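PDB 6DJ8: beta sliding clamp from Borrelia burgdorferi, which probably forms a ring-shaped, head-to-tail homodimer around DNA that tethers DNA polymerases and other proteins to it and so makes them processive. Local coordinates for residues N12-C17 and V72-F77; K98-F103 and M113-D118; N165-S170 and S204-E209; G182-K187 and N217-V222. One frame throughout, in Å; residues are numbered along the deposited sequence.

In the fold
The four contacts form two pairs. Contacts 1 and 2 lie in the N-terminal domain with centres about 11 Å apart, joined through neighbouring strands 14-18 and 98-104 of one antiparallel sheet; contact 1 closes along the chain before contact 2 opens. Contacts 3 and 4 lie in the central domain, about 11 Å apart between centres. Their segments alternate along the chain, and both reach the sheet holding strands 182-187, 202-211 and 218-221; contact 3 adds the end of helix 157-167. Centres of contacts from different pairs are 41 to 45 Å apart, nearest atoms about 29 to 32 Å. Each pair thus belongs to a different domain of the arc each subunit gives the ring.

Contact 1: residues N12-C17 and V72-F77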
loop_
_atom_site.group_PDB
_atom_site.type_symbol
_atom_site.label_atom_id
_atom_site.label_comp_id
_atom_site.label_asym_id
_atom_site.label_seq_id
_atom_site.Cartn_x
_atom_site.Cartn_y
_atom_site.Cartn_z
ATOM N N ASN A 12 19.330 37.481 -9.278
ATOM C CA ASN A 12 19.759 36.825 -10.510
ATOM C C ASN A 12 20.311 35.417 -10.310
ATOM O O ASN A 12 20.938 34.884 -11.234
ATOM C CB ASN A 12 20.808 37.691 -11.243
ATOM C CG ASN A 12 22.076 37.914 -10.423
ATOM O OD1 ASN A 12 22.205 37.425 -9.302
ATOM N ND2 ASN A 12 23.024 38.661 -10.993
ATOM N N THR A 13 20.108 34.792 -9.149
ATOM C CA THR A 13 20.554 33.414 -8.942
ATOM C C THR A 13 19.301 32.555 -8.786
ATOM O O THR A 13 18.886 32.216 -7.676
ATOM C CB THR A 13 21.476 33.295 -7.730
ATOM O OG1 THR A 13 22.533 34.248 -7.851
ATOM C CG2 THR A 13 22.135 31.923 -7.720
ATOM N N PHE A 14 18.711 32.179 -9.916
ATOM C CA PHE A 14 17.443 31.464 -9.915
ATOM C C PHE A 14 17.298 30.690 -11.215
ATOM O O PHE A 14 18.048 30.892 -12.169
ATOM C CB PHE A 14 16.260 32.434 -9.773
ATOM C CG PHE A 14 16.051 33.281 -10.988
ATOM C CD1 PHE A 14 16.655 34.526 -11.085
ATOM C CD2 PHE A 14 15.287 32.828 -12.056
ATOM C CE1 PHE A 14 16.480 35.315 -12.210
ATOM C CE2 PHE A 14 15.122 33.605 -13.192
ATOM C CZ PHE A 14 15.713 34.849 -13.268
ATOM N N PHE A 15 16.275 29.842 -11.263
ATOM C CA PHE A 15 15.820 29.347 -12.546
ATOM C C PHE A 15 14.316 29.140 -12.479
ATOM O O PHE A 15 13.749 28.918 -11.408
ATOM C CB PHE A 15 16.535 28.057 -12.965
ATOM C CG PHE A 15 16.305 26.912 -12.051
ATOM C CD1 PHE A 15 17.132 26.713 -10.969
ATOM C CD2 PHE A 15 15.267 26.024 -12.268
ATOM C CE1 PHE A 15 16.928 25.657 -10.113
ATOM C CE2 PHE A 15 15.064 24.976 -11.424
ATOM C CZ PHE A 15 15.891 24.794 -10.332
ATOM N N ILE A 16 13.686 29.210 -13.649
ATOM C CA ILE A 16 12.273 28.922 -13.830
ATOM C C ILE A 16 12.176 27.609 -14.584
ATOM O O ILE A 16 12.888 27.400 -15.573
ATOM C CB ILE A 16 11.570 30.057 -14.600
ATOM C CG1 ILE A 16 11.786 31.408 -13.887
ATOM C CG2 ILE A 16 10.082 29.745 -14.791
ATOM C CD1 ILE A 16 11.164 32.585 -14.594
ATOM N N CYS A 17 11.303 26.723 -14.119
ATOM C CA CYS A 17 11.147 25.426 -14.753
ATOM C C CYS A 17 9.678 25.040 -14.764
ATOM O O CYS A 17 8.838 25.637 -14.077
ATOM C CB CYS A 17 11.953 24.348 -14.034
ATOM S SG CYS A 17 11.417 24.094 -12.352
ATOM N N VAL A 72 14.742 28.459 -17.684
ATOM C CA VAL A 72 15.080 29.859 -17.912
ATOM C C VAL A 72 15.927 30.312 -16.732
ATOM O O VAL A 72 15.585 30.026 -15.573
ATOM C CB VAL A 72 13.815 30.720 -18.067
ATOM C CG1 VAL A 72 14.168 32.212 -18.080
ATOM C CG2 VAL A 72 13.062 30.314 -19.328
ATOM N N SER A 73 17.045 30.980 -17.016
ATOM C CA SER A 73 17.929 31.409 -15.943
ATOM C C SER A 73 18.674 32.673 -16.353
ATOM O O SER A 73 18.532 33.173 -17.472
ATOM C CB SER A 73 18.927 30.312 -15.594
ATOM O OG SER A 73 19.906 30.238 -16.617
ATOM N N GLU A 74 19.475 33.183 -15.437
ATOM C CA GLU A 74 20.289 34.344 -15.779
ATOM C C GLU A 74 21.753 34.131 -15.448
ATOM O O GLU A 74 22.615 34.595 -16.191
ATOM C CB GLU A 74 19.802 35.607 -15.047
ATOM C CG GLU A 74 18.677 36.343 -15.730
ATOM C CD GLU A 74 18.099 37.444 -14.857
ATOM O OE1 GLU A 74 18.864 38.065 -14.083
ATOM O OE2 GLU A 74 16.877 37.678 -14.941
ATOM N N THR A 75 22.059 33.444 -14.353
ATOM C CA THR A 75 23.432 33.108 -14.014
ATOM C C THR A 75 23.515 31.614 -13.756
ATOM O O THR A 75 22.510 30.950 -13.490
ATOM C CB THR A 75 23.952 33.884 -12.795
ATOM O OG1 THR A 75 23.185 33.535 -11.633
ATOM C CG2 THR A 75 23.879 35.398 -13.039
ATOM N N ASP A 76 24.733 31.105 -13.808
ATOM C CA ASP A 76 25.010 29.699 -13.584
ATOM C C ASP A 76 25.386 29.508 -12.125
ATOM O O ASP A 76 26.067 30.350 -11.536
ATOM C CB ASP A 76 26.156 29.231 -14.485
ATOM C CG ASP A 76 25.797 29.285 -15.961
ATOM O OD1 ASP A 76 24.629 29.601 -16.285
ATOM O OD2 ASP A 76 26.692 29.023 -16.796
ATOM N N PHE A 77 24.931 28.409 -11.536
ATOM C CA PHE A 77 25.261 28.115 -10.149
ATOM C C PHE A 77 24.934 26.653 -9.893
ATOM O O PHE A 77 24.245 26.008 -10.682
ATOM C CB PHE A 77 24.488 29.020 -9.177
ATOM C CG PHE A 77 22.984 28.823 -9.213
ATOM C CD1 PHE A 77 22.203 29.470 -10.154
ATOM C CD2 PHE A 77 22.361 27.988 -8.301
ATOM C CE1 PHE A 77 20.825 29.301 -10.173
ATOM C CE2 PHE A 77 20.974 27.798 -8.321
ATOM C CZ PHE A 77 20.207 28.453 -9.257
HETATM O O HOH W 1 20.208 32.066 -12.548
#
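I16 and V72 exchange both backbone bonds of an antiparallel hydrogen-bonded pair: I16 N gives to V72 O at 2.8 Å, and V72 N to I16 O at 3.0 Å. Past S73 the two chains part, and water 1 enters between them. It accepts the N-H of T75 (N to water 2.9 Å) and lies close to F14 O, where its bond is doubtful. Further on, T75 OG1 donates to N12 O at 2.7 Å, tilted 28° from the carbonyl plane; a first torsion of 63° holds this hydroxyl between the backbone N and carbonyl carbon of T75. The other hydroxyls are satisfied outside the two segments, T13 OG1 by M9 O and S73 OG by K51 O. Side-chain contacts make up much of the rest. T13 CG2 sits over one face of the F77 ring, 3.7 Å from its centroid in a CH-pi contact, and F77 CZ meets the edge of the F15 ring. On the side of the chain opposite F15, the E74 carboxylate brings OE2 to the edge of the F14 ring, 3.5 Å from CZ. Direct backbone bonds thus join the strands at I16-V72; beyond them a water and the T75 hydroxyl link the diverging segments.

Contact 2: residues K98-F103 and M113-D118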
loop_
_atom_site.group_PDB
_atom_site.type_symbol
_atom_site.label_atom_id
_atom_site.label_comp_id
_atom_site.label_asym_id
_atom_site.label_seq_id
_atom_site.Cartn_x
_atom_site.Cartn_y
_atom_site.Cartn_z
ATOM N N LYS A 98 4.425 26.423 -13.662
ATOM C CA LYS A 98 5.845 26.747 -13.615
ATOM C C LYS A 98 6.207 27.275 -12.236
ATOM O O LYS A 98 5.409 27.973 -11.595
ATOM C CB LYS A 98 6.199 27.819 -14.654
ATOM C CG LYS A 98 5.903 27.411 -16.079
ATOM C CD LYS A 98 6.426 28.418 -17.089
ATOM C CE LYS A 98 6.291 27.858 -18.504
ATOM N NZ LYS A 98 6.795 28.786 -19.558
ATOM N N ILE A 99 7.435 26.994 -11.794
ATOM C CA ILE A 99 7.895 27.555 -10.527
ATOM C C ILE A 99 9.211 28.296 -10.733
ATOM O O ILE A 99 9.989 27.997 -11.646
ATOM C CB ILE A 99 8.053 26.487 -9.427
ATOM C CG1 ILE A 99 8.865 25.289 -9.950
ATOM C CG2 ILE A 99 6.698 26.021 -8.930
ATOM C CD1 ILE A 99 9.246 24.340 -8.845
ATOM N N LYS A 100 9.450 29.279 -9.870
ATOM C CA LYS A 100 10.696 30.026 -9.836
ATOM C C LYS A 100 11.452 29.557 -8.602
ATOM O O LYS A 100 10.922 29.609 -7.485
ATOM C CB LYS A 100 10.433 31.538 -9.793
ATOM C CG LYS A 100 11.689 32.420 -9.827
ATOM C CD LYS A 100 11.327 33.917 -9.990
ATOM C CE LYS A 100 12.574 34.801 -10.081
ATOM N NZ LYS A 100 12.269 36.273 -10.057
ATOM N N ILE A 101 12.675 29.081 -8.799
ATOM C CA ILE A 101 13.496 28.572 -7.713
ATOM C C ILE A 101 14.671 29.522 -7.550
ATOM O O ILE A 101 15.456 29.705 -8.481
ATOM C CB ILE A 101 13.954 27.138 -7.996
ATOM C CG1 ILE A 101 12.712 26.226 -8.087
ATOM C CG2 ILE A 101 14.927 26.680 -6.935
ATOM C CD1 ILE A 101 12.996 24.765 -8.469
ATOM N N VAL A 102 14.785 30.129 -6.373
ATOM C CA VAL A 102 15.779 31.152 -6.085
ATOM C C VAL A 102 16.779 30.552 -5.115
ATOM O O VAL A 102 16.385 29.925 -4.127
ATOM C CB VAL A 102 15.134 32.417 -5.486
ATOM C CG1 VAL A 102 16.204 33.455 -5.155
ATOM C CG2 VAL A 102 14.096 32.992 -6.432
ATOM N N PHE A 103 18.065 30.716 -5.397
ATOM C CA PHE A 103 19.089 30.217 -4.494
ATOM C C PHE A 103 19.569 31.379 -3.647
ATOM O O PHE A 103 20.089 32.367 -4.177
ATOM C CB PHE A 103 20.252 29.561 -5.238
ATOM C CG PHE A 103 21.352 29.077 -4.331
ATOM C CD1 PHE A 103 21.051 28.469 -3.125
ATOM C CD2 PHE A 103 22.681 29.168 -4.709
ATOM C CE1 PHE A 103 22.045 28.008 -2.290
ATOM C CE2 PHE A 103 23.686 28.702 -3.880
ATOM C CZ PHE A 103 23.369 28.119 -2.670
ATOM N N MET A 113 8.740 29.870 -5.300
ATOM C CA MET A 113 7.478 30.558 -5.444
ATOM C C MET A 113 6.909 30.138 -6.783
ATOM O O MET A 113 7.639 29.668 -7.667
ATOM C CB MET A 113 7.659 32.086 -5.351
ATOM C CG MET A 113 8.601 32.644 -6.422
ATOM S SD MET A 113 9.779 33.871 -5.793
ATOM C CE MET A 113 10.654 32.877 -4.578
ATOM N N GLY A 114 5.596 30.272 -6.929
ATOM C CA GLY A 114 5.002 30.012 -8.225
ATOM C C GLY A 114 5.448 31.082 -9.195
ATOM O O GLY A 114 5.518 32.266 -8.841
ATOM N N GLU A 115 5.834 30.671 -10.402
ATOM C CA GLU A 115 6.169 31.629 -11.453
ATOM C C GLU A 115 4.864 31.922 -12.163
ATOM O O GLU A 115 4.507 31.286 -13.155
ATOM C CB GLU A 115 7.251 31.120 -12.398
ATOM C CG GLU A 115 7.619 32.121 -13.498
ATOM C CD GLU A 115 7.988 33.518 -12.973
ATOM O OE1 GLU A 115 8.577 33.635 -11.873
ATOM O OE2 GLU A 115 7.685 34.508 -13.673
ATOM N N LEU A 116 4.120 32.869 -11.613
ATOM C CA LEU A 116 2.860 33.277 -12.197
ATOM C C LEU A 116 3.122 34.114 -13.439
ATOM O O LEU A 116 4.254 34.513 -13.730
ATOM C CB LEU A 116 2.044 34.049 -11.170
ATOM C CG LEU A 116 2.112 33.348 -9.814
ATOM C CD1 LEU A 116 1.923 34.324 -8.654
ATOM C CD2 LEU A 116 1.077 32.244 -9.776
ATOM N N ASN A 117 2.057 34.395 -14.174
ATOM C CA ASN A 117 2.243 35.141 -15.407
ATOM C C ASN A 117 2.267 36.658 -15.173
ATOM O O ASN A 117 2.926 37.386 -15.929
ATOM C CB ASN A 117 1.171 34.728 -16.421
ATOM C CG ASN A 117 0.951 33.203 -16.475
ATOM O OD1 ASN A 117 -0.173 32.732 -16.655
ATOM N ND2 ASN A 117 2.021 32.441 -16.310
ATOM N N ASP A 118 1.603 37.173 -14.138
ATOM C CA ASP A 118 1.875 38.581 -13.853
ATOM C C ASP A 118 1.995 38.849 -12.350
ATOM O O ASP A 118 2.358 37.945 -11.591
ATOM C CB ASP A 118 0.856 39.483 -14.595
ATOM C CG ASP A 118 -0.437 39.738 -13.839
ATOM O OD1 ASP A 118 -0.409 40.533 -12.886
ATOM O OD2 ASP A 118 -1.489 39.220 -14.255
HETATM O O HOH W 2 2.766 28.676 -13.564
#
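K100 and M113 form a hydrogen-bonded pair of this antiparallel hairpin. K100 N gives to M113 O at 2.9 Å and M113 N to K100 O at 3.1 Å, each donor lying close to the line of the carbonyl it meets. The third backbone bond, E115 N to K98 O at 3.0 Å, is less regular, with its donor 39° out of the carbonyl plane. Here the second strand is ending: E115 is the centre of an inverse gamma turn, in which L116 N makes a weak bond to G114 O. Water 2 extends the ladder past this point, accepting from K98 N and donating to E115 O.

The closest apolar side-chain contact lies on the face of K100 and M113. M113, bent at its second and third torsions, folds back so that CE reaches V102 CG2 at 3.9 Å, while its CG lies 4.0 Å from K100 CB.

Charge plays a looser part. E115 bends at its second torsion (53°) and brings OE1 against the flank of the extended K100 chain, 3.3 Å from CD. The ammonium passes by: K100 NZ remains 4.9 Å from E115 OE1, too far for a salt bridge, though the opposite charges probably attract weakly.

On the side of strand 98-104 away from the hairpin partner, strand 14-18 continues the sheet, and its F14 ring makes a cation-pi contact with K100. I99 and I101 point to the other face, where they meet V90 and F86 of helix 83-92.

Contact 3: residues N165-S170 and S204-E209; sequences NRIAFS and SICKTE
S204 and C206 face the end region of helix 157-167 in the central of the three similar domains in a subunit of this sliding processivity factor, where a helix packs on an antiparallel sheet. The tight part gathers round the S204 hydroxyl. OG donates to R166 O at 2.8 Å, with a C=O...donor angle of 171°, so it approaches almost head-on. It also accepts from S170 OG at 2.9 Å, and H385 ND1 on strand 383-387 is a further hydrogen-bonding partner. One buried oxygen thus ties the helix end, the residues after it and a neighbouring strand together. The helical path carries on briefly through the bond from S170 N to I167 O.

Next to this polar knot the packing is apolar. C206 SG touches R166 CB and I167 CG1, each at 3.6 Å, lying against both. Of the R166 side chain only CB meets the strand, while the guanidinium turns to a salt bridge with E377. I167 bends at its second torsion (-78°), which brings CD1 alongside S204, 3.9 Å from CB.

The contact thins out beyond these residues. Strand 202-211 moves away from the helix after C206, and at the corner at E209, which is exposed and poorly ordered, the modelled carboxylate forms a salt bridge with K192. At the other end the partly exposed F169 ring grazes the polar knot obliquely, its CZ 3.7 Å from S204 OG.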
loop_
_atom_site.group_PDB
_atom_site.type_symbol
_atom_site.label_atom_id
_atom_site.label_comp_id
_atom_site.label_asym_id
_atom_site.label_seq_id
_atom_site.Cartn_x
_atom_site.Cartn_y
_atom_site.Cartn_z
ATOM N N ASN A 165 13.653 -6.761 -18.366
ATOM C CA ASN A 165 12.533 -7.417 -17.695
ATOM C C ASN A 165 12.746 -8.926 -17.605
ATOM O O ASN A 165 12.354 -9.552 -16.615
ATOM C CB ASN A 165 11.221 -7.079 -18.426
ATOM C CG ASN A 165 9.979 -7.453 -17.611
ATOM O OD1 ASN A 165 9.890 -7.135 -16.432
ATOM N ND2 ASN A 165 9.021 -8.128 -18.242
ATOM N N ARG A 166 13.415 -9.523 -18.589
ATOM C CA ARG A 166 13.639 -10.964 -18.558
ATOM C C ARG A 166 14.895 -11.360 -17.797
ATOM O O ARG A 166 15.030 -12.530 -17.424
ATOM C CB ARG A 166 13.707 -11.507 -19.992
ATOM C CG ARG A 166 12.304 -11.752 -20.526
ATOM C CD ARG A 166 12.118 -11.582 -22.023
ATOM N NE ARG A 166 10.689 -11.615 -22.308
ATOM C CZ ARG A 166 10.077 -12.505 -23.080
ATOM N NH1 ARG A 166 10.761 -13.433 -23.731
ATOM N NH2 ARG A 166 8.765 -12.434 -23.228
ATOM N N ILE A 167 15.802 -10.421 -17.522
ATOM C CA ILE A 167 17.101 -10.738 -16.945
ATOM C C ILE A 167 17.211 -10.289 -15.486
ATOM O O ILE A 167 17.691 -11.047 -14.635
ATOM C CB ILE A 167 18.228 -10.118 -17.798
ATOM C CG1 ILE A 167 18.442 -10.936 -19.073
ATOM C CG2 ILE A 167 19.515 -10.064 -17.011
ATOM C CD1 ILE A 167 19.244 -12.206 -18.846
ATOM N N ALA A 168 16.733 -9.077 -15.162
ATOM C CA ALA A 168 17.066 -8.474 -13.869
ATOM C C ALA A 168 16.610 -9.334 -12.691
ATOM O O ALA A 168 17.363 -9.527 -11.725
ATOM C CB ALA A 168 16.452 -7.072 -13.770
ATOM N N PHE A 169 15.380 -9.862 -12.743
ATOM C CA PHE A 169 14.836 -10.548 -11.571
ATOM C C PHE A 169 15.624 -11.793 -11.187
ATOM O O PHE A 169 15.570 -12.210 -10.024
ATOM C CB PHE A 169 13.359 -10.911 -11.813
ATOM C CG PHE A 169 13.163 -12.104 -12.728
ATOM C CD1 PHE A 169 13.049 -11.933 -14.099
ATOM C CD2 PHE A 169 13.080 -13.397 -12.202
ATOM C CE1 PHE A 169 12.860 -13.050 -14.956
ATOM C CE2 PHE A 169 12.870 -14.499 -13.025
ATOM C CZ PHE A 169 12.778 -14.326 -14.412
ATOM N N SER A 170 16.365 -12.401 -12.124
ATOM C CA SER A 170 17.097 -13.625 -11.816
ATOM C C SER A 170 18.420 -13.398 -11.095
ATOM O O SER A 170 18.977 -14.360 -10.543
ATOM C CB SER A 170 17.413 -14.399 -13.100
ATOM O OG SER A 170 16.283 -15.073 -13.586
ATOM N N SER A 204 18.225 -16.748 -15.999
ATOM C CA SER A 204 17.724 -16.236 -17.268
ATOM C C SER A 204 18.867 -16.097 -18.281
ATOM O O SER A 204 19.987 -15.708 -17.928
ATOM C CB SER A 204 17.015 -14.899 -17.059
ATOM O OG SER A 204 15.724 -15.084 -16.447
ATOM N N ILE A 205 18.580 -16.446 -19.533
ATOM C CA ILE A 205 19.503 -16.316 -20.658
ATOM C C ILE A 205 18.765 -15.634 -21.800
ATOM O O ILE A 205 17.779 -16.178 -22.313
ATOM C CB ILE A 205 20.036 -17.684 -21.122
ATOM C CG1 ILE A 205 20.785 -18.369 -19.985
ATOM C CG2 ILE A 205 20.941 -17.515 -22.337
ATOM C CD1 ILE A 205 20.755 -19.843 -20.056
ATOM N N CYS A 206 19.256 -14.471 -22.225
ATOM C CA CYS A 206 18.656 -13.698 -23.310
ATOM C C CYS A 206 19.704 -13.503 -24.391
ATOM O O CYS A 206 20.699 -12.804 -24.172
ATOM C CB CYS A 206 18.182 -12.327 -22.840
ATOM S SG CYS A 206 16.722 -12.352 -21.867
ATOM N N LYS A 207 19.482 -14.108 -25.546
ATOM C CA LYS A 207 20.325 -13.883 -26.708
ATOM C C LYS A 207 19.722 -12.736 -27.507
ATOM O O LYS A 207 18.517 -12.736 -27.779
ATOM C CB LYS A 207 20.405 -15.158 -27.552
ATOM N N THR A 208 20.557 -11.785 -27.918
ATOM C CA THR A 208 20.080 -10.691 -28.747
ATOM C C THR A 208 20.384 -11.006 -30.196
ATOM O O THR A 208 20.939 -12.055 -30.526
ATOM C CB THR A 208 20.730 -9.359 -28.378
ATOM O OG1 THR A 208 22.117 -9.390 -28.759
ATOM C CG2 THR A 208 20.593 -9.078 -26.897
ATOM N N GLU A 209 20.001 -10.089 -31.076
ATOM C CA GLU A 209 20.394 -10.160 -32.477
ATOM C C GLU A 209 21.599 -9.279 -32.795
ATOM O O GLU A 209 22.000 -9.198 -33.958
ATOM C CB GLU A 209 19.209 -9.811 -33.385
ATOM C CG GLU A 209 18.050 -10.817 -33.306
ATOM C CD GLU A 209 18.464 -12.258 -33.614
ATOM O OE1 GLU A 209 19.472 -12.471 -34.327
ATOM O OE2 GLU A 209 17.770 -13.183 -33.140
#

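Contact 4: residues G182-K187 and N217-V222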
loop_
_atom_site.group_PDB
_atom_site.type_symbol
_atom_site.label_atom_id
_atom_site.label_comp_id
_atom_site.label_asym_id
_atom_site.label_seq_id
_atom_site.Cartn_x
_atom_site.Cartn_y
_atom_site.Cartn_z
ATOM N N GLY A 182 25.511 -9.656 -10.384
ATOM C CA GLY A 182 25.707 -8.959 -11.631
ATOM C C GLY A 182 24.979 -9.620 -12.791
ATOM O O GLY A 182 24.608 -10.792 -12.741
ATOM N N VAL A 183 24.759 -8.824 -13.830
ATOM C CA VAL A 183 24.272 -9.310 -15.113
ATOM C C VAL A 183 25.503 -9.547 -15.975
ATOM O O VAL A 183 26.363 -8.668 -16.081
ATOM C CB VAL A 183 23.326 -8.295 -15.765
ATOM C CG1 VAL A 183 22.915 -8.773 -17.135
ATOM C CG2 VAL A 183 22.102 -8.062 -14.863
ATOM N N TYR A 184 25.620 -10.752 -16.542
ATOM C CA TYR A 184 26.801 -11.135 -17.312
ATOM C C TYR A 184 26.567 -10.866 -18.798
ATOM O O TYR A 184 25.597 -11.362 -19.383
ATOM C CB TYR A 184 27.144 -12.608 -17.060
ATOM C CG TYR A 184 28.358 -13.123 -17.803
ATOM C CD1 TYR A 184 29.554 -12.418 -17.791
ATOM C CD2 TYR A 184 28.319 -14.348 -18.478
ATOM C CE1 TYR A 184 30.691 -12.900 -18.461
ATOM C CE2 TYR A 184 29.439 -14.837 -19.150
ATOM C CZ TYR A 184 30.624 -14.102 -19.138
ATOM O OH TYR A 184 31.742 -14.572 -19.785
ATOM N N PHE A 185 27.447 -10.072 -19.396
ATOM C CA PHE A 185 27.427 -9.807 -20.828
ATOM C C PHE A 185 28.471 -10.666 -21.533
ATOM O O PHE A 185 29.660 -10.590 -21.210
ATOM C CB PHE A 185 27.716 -8.337 -21.113
ATOM C CG PHE A 185 26.577 -7.429 -20.766
ATOM C CD1 PHE A 185 26.280 -7.147 -19.440
ATOM C CD2 PHE A 185 25.777 -6.891 -21.763
ATOM C CE1 PHE A 185 25.209 -6.304 -19.124
ATOM C CE2 PHE A 185 24.714 -6.066 -21.449
ATOM C CZ PHE A 185 24.436 -5.766 -20.128
ATOM N N SER A 186 28.034 -11.430 -22.524
ATOM C CA SER A 186 28.943 -12.287 -23.282
ATOM C C SER A 186 28.468 -12.327 -24.732
ATOM O O SER A 186 27.539 -11.609 -25.120
ATOM C CB SER A 186 29.012 -13.681 -22.645
ATOM O OG SER A 186 30.252 -14.296 -22.907
ATOM N N LYS A 187 29.085 -13.212 -25.515
ATOM C CA LYS A 187 28.844 -13.423 -26.937
ATOM C C LYS A 187 28.681 -14.916 -27.183
ATOM O O LYS A 187 29.452 -15.711 -26.645
ATOM C CB LYS A 187 30.043 -12.927 -27.767
ATOM C CG LYS A 187 29.738 -11.883 -28.800
ATOM C CD LYS A 187 31.014 -11.151 -29.190
ATOM C CE LYS A 187 32.087 -12.088 -29.681
ATOM N NZ LYS A 187 33.259 -11.333 -30.215
ATOM N N ASN A 217 33.033 -9.571 -22.141
ATOM C CA ASN A 217 33.169 -10.334 -20.909
ATOM C C ASN A 217 33.045 -9.372 -19.734
ATOM O O ASN A 217 34.052 -8.985 -19.136
ATOM C CB ASN A 217 34.513 -11.104 -20.896
ATOM C CG ASN A 217 34.736 -11.863 -19.594
ATOM O OD1 ASN A 217 33.782 -12.337 -18.966
ATOM N ND2 ASN A 217 35.991 -11.999 -19.192
ATOM N N PHE A 218 31.808 -8.977 -19.403
ATOM C CA PHE A 218 31.556 -7.912 -18.442
ATOM C C PHE A 218 30.442 -8.317 -17.494
ATOM O O PHE A 218 29.451 -8.923 -17.911
ATOM C CB PHE A 218 31.166 -6.595 -19.144
ATOM C CG PHE A 218 32.087 -6.209 -20.276
ATOM C CD1 PHE A 218 33.363 -5.743 -20.015
ATOM C CD2 PHE A 218 31.670 -6.307 -21.596
ATOM C CE1 PHE A 218 34.228 -5.386 -21.059
ATOM C CE2 PHE A 218 32.521 -5.963 -22.643
ATOM C CZ PHE A 218 33.807 -5.497 -22.374
ATOM N N ILE A 219 30.605 -7.950 -16.225
ATOM C CA ILE A 219 29.637 -8.227 -15.172
ATOM C C ILE A 219 29.188 -6.890 -14.602
ATOM O O ILE A 219 30.003 -6.151 -14.031
ATOM C CB ILE A 219 30.220 -9.112 -14.063
ATOM C CG1 ILE A 219 30.794 -10.408 -14.647
ATOM C CG2 ILE A 219 29.160 -9.410 -12.999
ATOM C CD1 ILE A 219 31.719 -11.091 -13.720
ATOM N N VAL A 220 27.906 -6.594 -14.752
ATOM C CA VAL A 220 27.312 -5.316 -14.356
ATOM C C VAL A 220 26.368 -5.556 -13.184
ATOM O O VAL A 220 25.450 -6.372 -13.303
ATOM C CB VAL A 220 26.548 -4.669 -15.522
ATOM C CG1 VAL A 220 25.994 -3.308 -15.087
ATOM C CG2 VAL A 220 27.458 -4.530 -16.741
ATOM N N PRO A 221 26.530 -4.856 -12.068
ATOM C CA PRO A 221 25.605 -5.039 -10.943
ATOM C C PRO A 221 24.177 -4.809 -11.395
ATOM O O PRO A 221 23.894 -3.916 -12.196
ATOM C CB PRO A 221 26.054 -3.991 -9.918
ATOM C CG PRO A 221 27.511 -3.753 -10.247
ATOM C CD PRO A 221 27.531 -3.816 -11.758
ATOM N N VAL A 222 23.275 -5.667 -10.913
ATOM C CA VAL A 222 21.917 -5.625 -11.421
ATOM C C VAL A 222 21.210 -4.314 -11.057
ATOM O O VAL A 222 20.276 -3.914 -11.758
ATOM C CB VAL A 222 21.122 -6.854 -10.931
ATOM C CG1 VAL A 222 20.863 -6.791 -9.391
ATOM C CG2 VAL A 222 19.810 -6.957 -11.709
#
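Y184 and I219 face each other as an antiparallel non-hydrogen-bonded pair, their side chains on the same side of the sheet. From CB the tyrosine runs outward with CG opposite its backbone N (chi1 -180°), which lays the ring along the neighbouring strand toward N217. CD1 is the first ring atom to meet that strand, 3.5 Å from F218 O and 3.9 Å from I219 CG1. CE1 comes next, 3.2 Å from N217 OD1, which lies in the ring plane at its edge. At the tip, OH donates to the same OD1 at 3.1 Å. The amide stands perpendicular to the ring, and the donor arrives 43° out of the amide carbonyl plane, so the bond misses the lone pairs. Y265 stacks on the ring.

Strand 218-221 is the outermost strand, within this chain, of an antiparallel sheet that continues through 182-187 and 192-198 to 202-211 in the central domain. Two hydrogen-bonded pairs supply the ladder: F185 and F218 exchange both bonds (F185 N to F218 O 2.7 Å), as do V183 and V220 (V220 N to V183 O 2.9 Å).

The opposite face carries V183, F185, F218 and V220. F185 CE1 rests against V220 CG2 at 3.7 Å, with F242 edge-to-face to the F185 ring and stacked on that of F218. F225 of helix 223-231 touches both V183 and V220. At the start of strand 182-187, beside the end of 218-221, G182 meets P221 backbone to backbone, and I219 CG2 packs on the G182 CA at 3.7 Å.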